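Local structure of transcriptional regulator, GntR family (Thermotoga maritima, 3SXM) at residues G113-E116 / G117-K121. The protein probably acts as a DNA-binding transcription factor of the GntR family, represented here by its metal-free FCD domain, an all-helical module able to bind metal. The protein carries 3 engineered substitutions. Residues are numbered along the deposited sequence; the frame is centred on the assembly and turned at random.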
loop_
_atom_site.group_PDB
_atom_site.type_symbol
_atom_site.label_atom_id
_atom_site.label_comp_id
_atom_site.label_asym_id
_atom_site.label_seq_id
_atom_site.Cartn_x
_atom_site.Cartn_y
_atom_site.Cartn_z
ATOM N N GLY A 113 -6.791 -17.904 -13.377
ATOM C CA GLY A 113 -7.562 -17.806 -12.144
ATOM C C GLY A 113 -6.822 -18.152 -10.868
ATOM O O GLY A 113 -7.427 -18.301 -9.791
ATOM N N ASP A 114 -5.513 -18.316 -10.984
ATOM C CA ASP A 114 -4.649 -18.692 -9.861
ATOM C C ASP A 114 -4.240 -17.414 -9.136
ATOM O O ASP A 114 -3.123 -16.879 -9.312
ATOM C CB ASP A 114 -3.437 -19.446 -10.424
ATOM C CG ASP A 114 -2.478 -19.918 -9.355
ATOM O OD1 ASP A 114 -2.840 -19.834 -8.166
ATOM O OD2 ASP A 114 -1.353 -20.288 -9.753
ATOM N N LYS A 115 -5.148 -16.890 -8.327
ATOM C CA LYS A 115 -4.916 -15.643 -7.638
ATOM C C LYS A 115 -3.765 -15.743 -6.620
ATOM O O LYS A 115 -2.876 -14.873 -6.592
ATOM C CB LYS A 115 -6.232 -15.209 -6.954
ATOM C CG LYS A 115 -6.144 -13.969 -6.158
ATOM C CD LYS A 115 -7.523 -13.526 -5.575
ATOM C CE LYS A 115 -7.314 -12.389 -4.715
ATOM N NZ LYS A 115 -8.574 -12.037 -3.945
ATOM N N GLU A 116 -3.749 -16.823 -5.820
ATOM C CA GLU A 116 -2.721 -16.989 -4.824
ATOM C C GLU A 116 -1.344 -17.066 -5.537
ATOM O O GLU A 116 -0.382 -16.417 -5.131
ATOM C CB GLU A 116 -2.968 -18.271 -3.994
ATOM C CG GLU A 116 -2.428 -18.203 -2.585
ATOM C CD GLU A 116 -2.567 -19.516 -1.802
ATOM O OE1 GLU A 116 -3.013 -20.535 -2.376
ATOM O OE2 GLU A 116 -2.228 -19.517 -0.599
ATOM N N GLY A 117 -1.278 -17.836 -6.595
ATOM C CA GLY A 117 -0.036 -18.008 -7.340
ATOM C C GLY A 117 0.368 -16.719 -8.034
ATOM O O GLY A 117 1.555 -16.410 -8.136
ATOM N N ALA A 118 -0.586 -15.927 -8.509
ATOM C CA ALA A 118 -0.239 -14.655 -9.132
ATOM C C ALA A 118 0.381 -13.683 -8.152
ATOM O O ALA A 118 1.380 -13.042 -8.475
ATOM C CB ALA A 118 -1.426 -14.010 -9.788
ATOM N N ILE A 119 -0.184 -13.614 -6.946
ATOM C CA ILE A 119 0.378 -12.743 -5.923
ATOM C C ILE A 119 1.773 -13.200 -5.567
ATOM O O ILE A 119 2.702 -12.405 -5.464
ATOM C CB ILE A 119 -0.561 -12.734 -4.709
ATOM C CG1 ILE A 119 -1.874 -12.036 -5.083
ATOM C CG2 ILE A 119 0.122 -11.999 -3.529
ATOM C CD1 ILE A 119 -3.022 -12.366 -4.110
ATOM N N GLU A 120 1.955 -14.505 -5.446
ATOM C CA GLU A 120 3.291 -15.049 -5.165
ATOM C C GLU A 120 4.278 -14.655 -6.262
ATOM O O GLU A 120 5.401 -14.259 -5.972
ATOM C CB GLU A 120 3.286 -16.576 -5.032
ATOM C CG GLU A 120 2.637 -17.101 -3.784
ATOM C CD GLU A 120 2.594 -18.629 -3.741
ATOM O OE1 GLU A 120 3.205 -19.314 -4.614
ATOM O OE2 GLU A 120 1.953 -19.158 -2.817
ATOM N N LYS A 121 3.873 -14.770 -7.517
ATOM C CA LYS A 121 4.793 -14.481 -8.623
ATOM C C LYS A 121 5.159 -12.994 -8.692
ATOM O O LYS A 121 6.301 -12.655 -9.008
ATOM C CB LYS A 121 4.211 -14.929 -9.977
ATOM C CG LYS A 121 5.191 -14.936 -11.145
ATOM C CD LYS A 121 6.274 -16.061 -10.919
ATOM C CE LYS A 121 7.196 -16.269 -12.063
ATOM N NZ LYS A 121 8.237 -17.281 -11.613
HETATM O O HOH W 1 0.606 -17.914 -1.068
#
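Asp-114 turns its carboxylate back over the start of helix 115-135, and its OD1 accepts from Gly-117 N at 3.0 Å. With CG anti to the backbone N (chi1 -179°), the group is carried beside the carbonyl carbon and up to the amide of Gly-117. The bond is somewhat bent, and the N-H comes from above the carboxylate plane, 55° out of it, rather than within it. Gly-117 CA lies 3.6 Å from OD2, so the carboxylate sits against the bare alpha carbon. The Asp-114 carbonyl O takes the amide of Ala-118 at 2.8 Å, so one residue receives two N-H groups of the first turn, one through its side chain and one through its backbone.

On another flank the side chains of Lys-115 and Ile-119 run alongside each other in a common direction, CG of the lysine 4.1 Å from CD1 of the isoleucine. Ile-119 CG1 also rests 3.4 Å from Lys-115 O, the same atom that accepts from Ile-119 N. Beyond them Ile-119 touches Val-20 and Glu-24 of helix 5-25.

Glu-116 and Glu-120 reach out extended, one turn apart. Their OE2 atoms stand 4.7 Å from each other. A water lies near both, more loosely at Glu-116; its approach to OE2 of Glu-120 is too short to be trusted, which leaves the bridge doubtful.

Gly-113, at positive phi (89°), closes helix 96-111 in a Schellman motif, and the very next residue, Asp-114, starts helix 115-135 as its N-cap: a tight helix-to-helix junction within the all-helical FCD domain.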